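Long-range contacts in tRNA (Adenine(22)-N(1))-methyltransferase (PDB 6QE6), which probably methylates N1 of adenine 22 in tRNA and is seen here with the cofactor product S-adenosyl-L-homocysteine bound: residues A[65-70]-A[92-97]; A[148-153]-A[178-183]; A[215-220]-A[229-234]. One frame throughout, in Å; residues are numbered along the deposited sequence.

Contact 1: residues A[65-70]-A[92-97]. With SAH (S-adenosyl-L-homocysteine), chain C.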
loop_
_atom_site.group_PDB
_atom_site.type_symbol
_atom_site.label_atom_id
_atom_site.label_comp_id
_atom_site.label_asym_id
_atom_site.label_seq_id
_atom_site.Cartn_x
_atom_site.Cartn_y
_atom_site.Cartn_z
ATOM N N CYS A 65 -9.080 12.039 3.659
ATOM C CA CYS A 65 -9.219 11.682 5.066
ATOM C C CYS A 65 -7.884 11.736 5.787
ATOM O O CYS A 65 -6.848 11.357 5.236
ATOM C CB CYS A 65 -9.792 10.269 5.230
ATOM S SG CYS A 65 -11.060 9.824 4.014
ATOM N N ASP A 66 -7.928 12.170 7.038
ATOM C CA ASP A 66 -6.757 12.154 7.888
ATOM C C ASP A 66 -7.190 12.004 9.342
ATOM O O ASP A 66 -8.274 12.432 9.745
ATOM C CB ASP A 66 -5.905 13.412 7.694
ATOM C CG ASP A 66 -4.437 13.174 8.032
ATOM O OD1 ASP A 66 -4.153 12.799 9.189
ATOM O OD2 ASP A 66 -3.570 13.329 7.143
ATOM N N ILE A 67 -6.322 11.374 10.125
ATOM C CA ILE A 67 -6.557 11.271 11.554
ATOM C C ILE A 67 -6.238 12.581 12.270
ATOM O O ILE A 67 -6.718 12.798 13.391
ATOM C CB ILE A 67 -5.737 10.084 12.093
ATOM C CG1 ILE A 67 -6.215 9.672 13.484
ATOM C CG2 ILE A 67 -4.249 10.392 12.051
ATOM C CD1 ILE A 67 -5.569 8.367 13.969
ATOM N N ASN A 68 -5.474 13.468 11.638
ATOM C CA ASN A 68 -5.008 14.716 12.239
ATOM C C ASN A 68 -5.677 15.893 11.535
ATOM O O ASN A 68 -5.625 15.996 10.304
ATOM C CB ASN A 68 -3.476 14.821 12.141
ATOM C CG ASN A 68 -2.911 16.053 12.861
ATOM O OD1 ASN A 68 -3.657 16.867 13.411
ATOM N ND2 ASN A 68 -1.580 16.195 12.847
ATOM N N GLN A 69 -6.301 16.781 12.316
ATOM C CA GLN A 69 -6.977 17.933 11.728
ATOM C C GLN A 69 -5.991 18.921 11.117
ATOM O O GLN A 69 -6.327 19.614 10.145
ATOM C CB GLN A 69 -7.835 18.637 12.782
ATOM C CG GLN A 69 -8.616 19.843 12.264
ATOM C CD GLN A 69 -9.611 19.473 11.179
ATOM O OE1 GLN A 69 -10.412 18.543 11.341
ATOM N NE2 GLN A 69 -9.555 20.189 10.055
ATOM N N LYS A 70 -4.769 18.982 11.658
ATOM C CA LYS A 70 -3.802 20.000 11.238
ATOM C C LYS A 70 -3.544 19.971 9.734
ATOM O O LYS A 70 -3.844 20.974 9.054
ATOM C CB LYS A 70 -2.539 19.830 12.087
ATOM C CG LYS A 70 -1.306 20.601 11.686
ATOM C CD LYS A 70 -0.225 20.250 12.695
ATOM C CE LYS A 70 0.999 21.127 12.602
ATOM N NZ LYS A 70 1.802 21.013 13.863
ATOM N N LEU A 92 -12.145 13.993 8.831
ATOM C CA LEU A 92 -11.275 13.698 9.961
ATOM C C LEU A 92 -11.662 12.341 10.544
ATOM O O LEU A 92 -12.794 12.167 11.007
ATOM C CB LEU A 92 -11.395 14.804 11.006
ATOM C CG LEU A 92 -10.690 14.541 12.328
ATOM C CD1 LEU A 92 -9.182 14.685 12.169
ATOM C CD2 LEU A 92 -11.217 15.486 13.371
ATOM N N SER A 93 -10.734 11.380 10.525
ATOM C CA SER A 93 -11.096 10.014 10.883
ATOM C C SER A 93 -9.848 9.171 11.089
ATOM O O SER A 93 -8.854 9.323 10.376
ATOM C CB SER A 93 -11.976 9.377 9.790
ATOM O OG SER A 93 -12.404 8.063 10.128
ATOM N N ASN A 94 -9.933 8.244 12.036
ATOM C CA ASN A 94 -8.930 7.188 12.171
ATOM C C ASN A 94 -9.214 6.112 11.121
ATOM O O ASN A 94 -10.115 5.280 11.287
ATOM C CB ASN A 94 -8.962 6.605 13.575
ATOM C CG ASN A 94 -7.829 5.636 13.845
ATOM O OD1 ASN A 94 -7.256 5.034 12.936
ATOM N ND2 ASN A 94 -7.509 5.472 15.116
ATOM N N GLY A 95 -8.446 6.131 10.031
ATOM C CA GLY A 95 -8.557 5.079 9.033
ATOM C C GLY A 95 -9.953 5.027 8.420
ATOM O O GLY A 95 -10.450 6.000 7.838
ATOM N N LEU A 96 -10.619 3.886 8.558
ATOM C CA LEU A 96 -11.863 3.637 7.846
ATOM C C LEU A 96 -13.095 3.796 8.723
ATOM O O LEU A 96 -14.182 3.382 8.313
ATOM C CB LEU A 96 -11.836 2.239 7.241
ATOM C CG LEU A 96 -10.733 2.073 6.204
ATOM C CD1 LEU A 96 -10.853 0.714 5.549
ATOM C CD2 LEU A 96 -10.769 3.212 5.171
ATOM N N GLU A 97 -12.947 4.376 9.918
ATOM C CA GLU A 97 -14.082 4.485 10.830
ATOM C C GLU A 97 -15.209 5.306 10.225
ATOM O O GLU A 97 -16.379 5.039 10.506
ATOM C CB GLU A 97 -13.638 5.096 12.162
ATOM C CG GLU A 97 -12.927 4.112 13.086
ATOM C CD GLU A 97 -12.322 4.788 14.319
ATOM O OE1 GLU A 97 -12.563 6.002 14.502
ATOM O OE2 GLU A 97 -11.591 4.116 15.092
HETATM N N SAH C . -0.615 10.316 1.642
HETATM C CA SAH C . 0.612 11.104 1.587
HETATM C CB SAH C . 1.051 11.526 2.997
HETATM C CG SAH C . 1.498 10.412 3.946
HETATM S SD SAH C . 2.123 11.072 5.515
HETATM C C SAH C . 1.742 10.339 0.891
HETATM O O SAH C . 1.703 9.109 0.785
HETATM O OXT SAH C . 2.721 10.931 0.423
HETATM C "C5'" SAH C . 1.018 10.006 6.468
HETATM C "C4'" SAH C . -0.300 10.698 6.798
HETATM O "O4'" SAH C . -1.195 9.750 7.330
HETATM C "C3'" SAH C . -0.146 11.767 7.864
HETATM O "O3'" SAH C . -0.743 12.963 7.417
HETATM C "C2'" SAH C . -0.902 11.235 9.069
HETATM O "O2'" SAH C . -1.547 12.293 9.724
HETATM C "C1'" SAH C . -1.882 10.271 8.439
HETATM N N9 SAH C . -2.252 9.153 9.307
HETATM C C8 SAH C . -1.444 8.463 10.165
HETATM N N7 SAH C . -2.196 7.495 10.756
HETATM C C5 SAH C . -3.447 7.559 10.286
HETATM C C6 SAH C . -4.587 6.821 10.562
HETATM N N6 SAH C . -4.558 5.824 11.444
HETATM N N1 SAH C . -5.757 7.136 9.911
HETATM C C2 SAH C . -5.797 8.165 8.991
HETATM N N3 SAH C . -4.654 8.890 8.730
HETATM C C4 SAH C . -3.499 8.591 9.367
#
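D66, the last residue of strand 59-66, pairs in parallel with L92, the end of strand 88-92: its carbonyl O accepts a nearly straight bond from S93 N (2.8 Å, 165° at the hydrogen). The same oxygen also receives a CA-H...O contact from L92. The carboxylate, turned anti to the backbone N (chi1 -154°), grips the ribose of SAH with both oxygens, OD1 taking O2' at 2.7 Å and OD2 taking O3' at 2.9 Å. OD1 is met by N68 N as well, from the anti side and somewhat out of the carboxylate plane, an Asx turn that ties the carboxylate to the chain two residues on. I67 lays CG2 against the adenine, 3.3 Å from SAH C4, while its CD1 runs alongside the N94 amide, 3.5 Å from N94 CG. N94 OD1 and G95 N then bond the adenine, the first accepting from SAH N6 (3.2 Å) and the second donating to SAH N1 (2.9 Å). L92 CD1 packs against I67 O at 3.3 Å. N68 caps the following helix, its OD1 accepting from K70 N. Q69 OE1 meets L92 CD2 where the two side chains cross at about a right angle, and Q69 NE2 is bonded to N73. Helix 69-81 covers the D66 and L92 side chains through L72, and D45 N supplies D66 OD2 with a further donor.

Contact 2: residues A[148-153]-A[178-183]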
loop_
_atom_site.group_PDB
_atom_site.type_symbol
_atom_site.label_atom_id
_atom_site.label_comp_id
_atom_site.label_asym_id
_atom_site.label_seq_id
_atom_site.Cartn_x
_atom_site.Cartn_y
_atom_site.Cartn_z
ATOM N N TRP A 148 -3.378 -11.076 4.662
ATOM C CA TRP A 148 -4.719 -10.546 4.801
ATOM C C TRP A 148 -5.531 -10.765 3.529
ATOM O O TRP A 148 -6.639 -11.314 3.577
ATOM C CB TRP A 148 -4.641 -9.067 5.151
ATOM C CG TRP A 148 -5.969 -8.465 5.373
ATOM C CD1 TRP A 148 -6.719 -8.535 6.509
ATOM C CD2 TRP A 148 -6.727 -7.696 4.433
ATOM N NE1 TRP A 148 -7.901 -7.853 6.335
ATOM C CE2 TRP A 148 -7.933 -7.330 5.068
ATOM C CE3 TRP A 148 -6.507 -7.281 3.118
ATOM C CZ2 TRP A 148 -8.911 -6.545 4.436
ATOM C CZ3 TRP A 148 -7.482 -6.512 2.489
ATOM C CH2 TRP A 148 -8.673 -6.156 3.153
ATOM N N ALA A 149 -4.988 -10.363 2.375
ATOM C CA ALA A 149 -5.707 -10.580 1.120
ATOM C C ALA A 149 -5.991 -12.058 0.901
ATOM O O ALA A 149 -7.106 -12.434 0.544
ATOM C CB ALA A 149 -4.929 -10.012 -0.072
ATOM N N VAL A 150 -4.992 -12.913 1.111
ATOM C CA VAL A 150 -5.173 -14.338 0.840
ATOM C C VAL A 150 -6.218 -14.939 1.777
ATOM O O VAL A 150 -7.131 -15.653 1.345
ATOM C CB VAL A 150 -3.827 -15.072 0.951
ATOM C CG1 VAL A 150 -4.043 -16.596 0.903
ATOM C CG2 VAL A 150 -2.896 -14.616 -0.170
ATOM N N SER A 151 -6.103 -14.657 3.073
ATOM C CA SER A 151 -6.991 -15.268 4.043
ATOM C C SER A 151 -8.436 -14.817 3.879
ATOM O O SER A 151 -9.338 -15.519 4.349
ATOM C CB SER A 151 -6.505 -14.962 5.459
ATOM O OG SER A 151 -6.684 -13.590 5.752
ATOM N N HIS A 152 -8.678 -13.665 3.241
ATOM C CA HIS A 152 -10.027 -13.216 2.905
ATOM C C HIS A 152 -10.429 -13.588 1.484
ATOM O O HIS A 152 -11.566 -13.296 1.081
ATOM C CB HIS A 152 -10.156 -11.704 3.086
ATOM C CG HIS A 152 -10.166 -11.265 4.516
ATOM N ND1 HIS A 152 -9.010 -11.052 5.240
ATOM C CD2 HIS A 152 -11.189 -10.987 5.355
ATOM C CE1 HIS A 152 -9.323 -10.673 6.466
ATOM N NE2 HIS A 152 -10.640 -10.617 6.558
ATOM N N ASN A 153 -9.517 -14.204 0.717
ATOM C CA ASN A 153 -9.771 -14.635 -0.661
ATOM C C ASN A 153 -10.013 -13.437 -1.592
ATOM O O ASN A 153 -10.851 -13.482 -2.491
ATOM C CB ASN A 153 -10.932 -15.629 -0.721
ATOM C CG ASN A 153 -10.778 -16.652 -1.826
ATOM O OD1 ASN A 153 -9.866 -16.565 -2.650
ATOM N ND2 ASN A 153 -11.689 -17.637 -1.857
ATOM N N LYS A 178 -12.634 -10.185 -6.800
ATOM C CA LYS A 178 -12.054 -11.331 -7.468
ATOM C C LYS A 178 -11.336 -12.191 -6.435
ATOM O O LYS A 178 -10.934 -11.710 -5.370
ATOM C CB LYS A 178 -11.129 -10.905 -8.608
ATOM C CG LYS A 178 -11.875 -10.250 -9.773
ATOM C CD LYS A 178 -11.011 -10.163 -11.031
ATOM C CE LYS A 178 -11.794 -9.573 -12.214
ATOM N NZ LYS A 178 -11.378 -8.164 -12.588
ATOM N N TYR A 179 -11.252 -13.483 -6.741
ATOM C CA TYR A 179 -10.672 -14.470 -5.849
ATOM C C TYR A 179 -9.161 -14.304 -5.735
ATOM O O TYR A 179 -8.471 -13.952 -6.696
ATOM C CB TYR A 179 -10.987 -15.882 -6.360
ATOM C CG TYR A 179 -12.408 -16.312 -6.090
ATOM C CD1 TYR A 179 -13.026 -15.992 -4.884
ATOM C CD2 TYR A 179 -13.137 -17.033 -7.037
ATOM C CE1 TYR A 179 -14.338 -16.371 -4.630
ATOM C CE2 TYR A 179 -14.445 -17.430 -6.784
ATOM C CZ TYR A 179 -15.038 -17.098 -5.579
ATOM O OH TYR A 179 -16.333 -17.478 -5.300
ATOM N N SER A 180 -8.645 -14.604 -4.545
ATOM C CA SER A 180 -7.202 -14.678 -4.358
ATOM C C SER A 180 -6.585 -15.732 -5.267
ATOM O O SER A 180 -7.091 -16.858 -5.370
ATOM C CB SER A 180 -6.865 -15.022 -2.914
ATOM O OG SER A 180 -5.543 -15.533 -2.858
ATOM N N ASP A 181 -5.478 -15.374 -5.909
ATOM C CA ASP A 181 -4.651 -16.392 -6.525
ATOM C C ASP A 181 -4.076 -17.299 -5.444
ATOM O O ASP A 181 -3.939 -16.913 -4.278
ATOM C CB ASP A 181 -3.528 -15.762 -7.344
ATOM C CG ASP A 181 -4.017 -15.222 -8.675
ATOM O OD1 ASP A 181 -5.192 -15.497 -9.047
ATOM O OD2 ASP A 181 -3.228 -14.532 -9.351
ATOM N N HIS A 182 -3.742 -18.528 -5.852
ATOM C CA HIS A 182 -3.247 -19.572 -4.946
ATOM C C HIS A 182 -1.743 -19.394 -4.722
ATOM O O HIS A 182 -0.901 -20.139 -5.235
ATOM C CB HIS A 182 -3.598 -20.949 -5.502
ATOM C CG HIS A 182 -5.058 -21.274 -5.409
ATOM N ND1 HIS A 182 -5.567 -22.525 -5.684
ATOM C CD2 HIS A 182 -6.115 -20.513 -5.034
ATOM C CE1 HIS A 182 -6.876 -22.515 -5.504
ATOM N NE2 HIS A 182 -7.233 -21.310 -5.101
ATOM N N LEU A 183 -1.410 -18.392 -3.906
ATOM C CA LEU A 183 -0.023 -17.995 -3.700
ATOM C C LEU A 183 0.778 -19.062 -2.949
ATOM O O LEU A 183 0.355 -19.562 -1.901
ATOM C CB LEU A 183 0.026 -16.678 -2.932
ATOM C CG LEU A 183 -0.434 -15.445 -3.705
ATOM C CD1 LEU A 183 0.222 -14.183 -3.157
ATOM C CD2 LEU A 183 -0.135 -15.606 -5.182
#
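This is a surface contact between the end of helix 143-151 and the loop that leads from strand 168-175 toward helix 185-190, with one polar grip and a little apolar packing beside it. N153 does the gripping. S180 N is shared between two oxygens of that residue, the side-chain OD1 at 3.0 Å and, more weakly, the backbone O at 3.2 Å. Neither approach is straight: the N-H...O angle to OD1 is 135°, as expected where one hydrogen lies between two acceptors. On the other arm of the N153 amide, ND2 lies 3.7 Å from Y179 CD1, the amide crossing the tyrosine side chain obliquely with the two planes 25° apart. The backbone O of N153 also receives a CA-H...O contact from Y179. One turn back, on the helix, V150 brings a methyl to S180 and L183. With CG1 anti to the backbone N (chi1 170°), the other methyl, CG2, is the one that makes the closest approaches, 3.9 Å from S180 OG and 4.3 Å from L183 CD1. A149 and L183 both rest on I156 of strand 155-163, and K178 pairs with L155 through the backbone, so the loop is held to strand and helix together. N153 ends the helix with positive phi (65°) and bonds back into the last turn, the Schellman motif that commonly terminates helices.

Contact 3: residues A[215-220]-A[229-234]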
loop_
_atom_site.group_PDB
_atom_site.type_symbol
_atom_site.label_atom_id
_atom_site.label_comp_id
_atom_site.label_asym_id
_atom_site.label_seq_id
_atom_site.Cartn_x
_atom_site.Cartn_y
_atom_site.Cartn_z
ATOM N N LYS A 215 25.547 -10.126 8.641
ATOM C CA LYS A 215 26.203 -9.346 9.691
ATOM C C LYS A 215 25.692 -9.728 11.074
ATOM O O LYS A 215 26.467 -9.811 12.036
ATOM C CB LYS A 215 25.968 -7.852 9.472
ATOM C CG LYS A 215 26.797 -7.189 8.404
ATOM C CD LYS A 215 26.654 -5.664 8.540
ATOM C CE LYS A 215 26.818 -5.202 10.011
ATOM N NZ LYS A 215 26.535 -3.739 10.229
ATOM N N ILE A 216 24.382 -9.938 11.196
ATOM C CA ILE A 216 23.785 -10.268 12.485
ATOM C C ILE A 216 24.159 -11.684 12.902
ATOM O O ILE A 216 24.378 -11.957 14.090
ATOM C CB ILE A 216 22.257 -10.078 12.414
ATOM C CG1 ILE A 216 21.929 -8.612 12.178
ATOM C CG2 ILE A 216 21.564 -10.606 13.678
ATOM C CD1 ILE A 216 20.491 -8.390 11.780
ATOM N N LEU A 217 24.234 -12.608 11.933
ATOM C CA LEU A 217 24.650 -13.971 12.245
ATOM C C LEU A 217 26.077 -14.017 12.780
ATOM O O LEU A 217 26.424 -14.945 13.528
ATOM C CB LEU A 217 24.525 -14.873 11.011
ATOM C CG LEU A 217 23.151 -15.369 10.537
ATOM C CD1 LEU A 217 23.311 -16.479 9.507
ATOM C CD2 LEU A 217 22.268 -15.840 11.685
ATOM N N ASN A 218 26.921 -13.040 12.412
ATOM C CA ASN A 218 28.286 -12.983 12.922
ATOM C C ASN A 218 28.389 -12.170 14.203
ATOM O O ASN A 218 29.476 -11.704 14.549
ATOM C CB ASN A 218 29.239 -12.429 11.858
ATOM C CG ASN A 218 29.539 -13.434 10.766
ATOM O OD1 ASN A 218 30.470 -14.225 10.874
ATOM N ND2 ASN A 218 28.748 -13.403 9.700
ATOM N N GLN A 219 27.281 -11.985 14.911
ATOM C CA GLN A 219 27.267 -11.209 16.146
ATOM C C GLN A 219 26.501 -11.868 17.279
ATOM O O GLN A 219 26.896 -11.711 18.435
ATOM C CB GLN A 219 26.662 -9.825 15.900
ATOM C CG GLN A 219 27.402 -9.043 14.861
ATOM C CD GLN A 219 26.669 -7.795 14.473
ATOM O OE1 GLN A 219 25.488 -7.640 14.788
ATOM N NE2 GLN A 219 27.356 -6.889 13.782
ATOM N N ILE A 220 25.433 -12.587 17.006
ATOM C CA ILE A 220 24.643 -13.189 18.047
ATOM C C ILE A 220 25.070 -14.636 18.205
ATOM O O ILE A 220 25.744 -15.214 17.350
ATOM C CB ILE A 220 23.140 -13.080 17.743
ATOM C CG1 ILE A 220 22.785 -13.956 16.542
ATOM C CG2 ILE A 220 22.759 -11.617 17.504
ATOM C CD1 ILE A 220 21.378 -13.737 16.046
ATOM N N GLU A 229 16.128 -18.471 13.219
ATOM C CA GLU A 229 15.132 -17.740 12.436
ATOM C C GLU A 229 15.784 -16.897 11.346
ATOM O O GLU A 229 15.295 -16.859 10.207
ATOM C CB GLU A 229 14.289 -16.862 13.365
ATOM C CG GLU A 229 13.386 -17.689 14.280
ATOM C CD GLU A 229 12.762 -16.898 15.420
ATOM O OE1 GLU A 229 11.911 -17.483 16.136
ATOM O OE2 GLU A 229 13.122 -15.708 15.605
ATOM N N ILE A 230 16.894 -16.226 11.679
ATOM C CA ILE A 230 17.607 -15.397 10.707
ATOM C C ILE A 230 18.246 -16.259 9.625
ATOM O O ILE A 230 18.216 -15.910 8.436
ATOM C CB ILE A 230 18.651 -14.523 11.424
ATOM C CG1 ILE A 230 17.952 -13.421 12.220
ATOM C CG2 ILE A 230 19.607 -13.915 10.424
ATOM C CD1 ILE A 230 18.830 -12.769 13.226
ATOM N N GLN A 231 18.839 -17.392 10.019
ATOM C CA GLN A 231 19.370 -18.351 9.054
ATOM C C GLN A 231 18.285 -18.835 8.097
ATOM O O GLN A 231 18.545 -19.062 6.906
ATOM C CB GLN A 231 19.998 -19.530 9.804
ATOM C CG GLN A 231 20.605 -20.612 8.920
ATOM C CD GLN A 231 22.053 -20.309 8.509
ATOM O OE1 GLN A 231 22.298 -19.525 7.572
ATOM N NE2 GLN A 231 23.019 -20.930 9.211
ATOM N N ASN A 232 17.056 -19.003 8.602
ATOM C CA ASN A 232 15.967 -19.460 7.744
ATOM C C ASN A 232 15.458 -18.340 6.847
ATOM O O ASN A 232 15.149 -18.575 5.673
ATOM C CB ASN A 232 14.826 -20.043 8.585
ATOM C CG ASN A 232 14.867 -21.562 8.634
ATOM O OD1 ASN A 232 14.881 -22.166 9.717
ATOM N ND2 ASN A 232 14.912 -22.193 7.453
ATOM N N ARG A 233 15.364 -17.120 7.380
ATOM C CA ARG A 233 15.013 -15.974 6.548
ATOM C C ARG A 233 15.932 -15.894 5.330
ATOM O O ARG A 233 15.454 -15.825 4.191
ATOM C CB ARG A 233 15.061 -14.698 7.390
ATOM C CG ARG A 233 13.993 -13.649 7.079
ATOM C CD ARG A 233 14.247 -13.043 5.721
ATOM N NE ARG A 233 13.800 -11.650 5.504
ATOM C CZ ARG A 233 12.551 -11.275 5.209
ATOM N NH1 ARG A 233 12.282 -9.992 4.994
ATOM N NH2 ARG A 233 11.567 -12.174 5.139
ATOM N N ILE A 234 17.256 -15.977 5.552
ATOM C CA ILE A 234 18.221 -15.875 4.453
ATOM C C ILE A 234 17.935 -16.919 3.387
ATOM O O ILE A 234 17.912 -16.614 2.190
ATOM C CB ILE A 234 19.666 -16.019 4.966
ATOM C CG1 ILE A 234 20.163 -14.723 5.591
ATOM C CG2 ILE A 234 20.595 -16.423 3.817
ATOM C CD1 ILE A 234 21.314 -14.920 6.520
#
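With CG1 anti to the carbonyl carbon (chi1 -72°), I230 divides its branches among three residues, L217 and I216 of helix 200-217 and I220 just beyond it: CG2 goes to L217, while CD1 at the end of the other branch goes to I216 and I220. For L217 the same chi1 setting (-76°) points CG at helix 225-244, where the two methyls take different partners. CD2 lies 3.5 Å from I230 CG2, the two side chains sliding past each other in opposite directions. CD1 reaches on to the next turn of helix 225-244, meeting I234 CD1 tip to tip at 3.9 Å. L217 CD1 also has Q231 OE1 at 3.7 Å, where the Q231 side chain, bent at chi2, crosses that of L217 at about a right angle. On the other branch of I230, the CD1 methyl comes to 3.5 Å from I216 CG2, with those side chains also crossing steeply, and meets I220 CD1 end to end at 3.9 Å. Past the helix end, I216 O accepts from both Q219 N and I220 N. L213 and Y227 widen the apolar patch, L213 against I230 and I234, and Y227 against L217 and I220. No hydrogen bond joins 215-220 to 229-234; methyl groups carry the contact, and their association is consistent with close apolar packing and the burial of hydrophobic surface.

In the fold
The three contacts follow one another along the chain without touching, and only contact 1 belongs to the cofactor pocket. There the C-terminal ends of two parallel strands, 59-66 and 88-92, meet the ribose and adenine of SAH at one edge of the sheet, an arrangement familiar from Rossmann-like methyltransferases. Contact 2 lies near the opposite edge strand, 155-163, the centres of contacts 1 and 2 being about 28 Å apart. Contact 3 closes the far end of the helical hairpin formed by 200-217 and 225-244, its centre about 39 Å from the centre of contact 1 and about 31 Å from that of contact 2. Nearest atoms of contacts 1 and 3 are still about 25 Å apart.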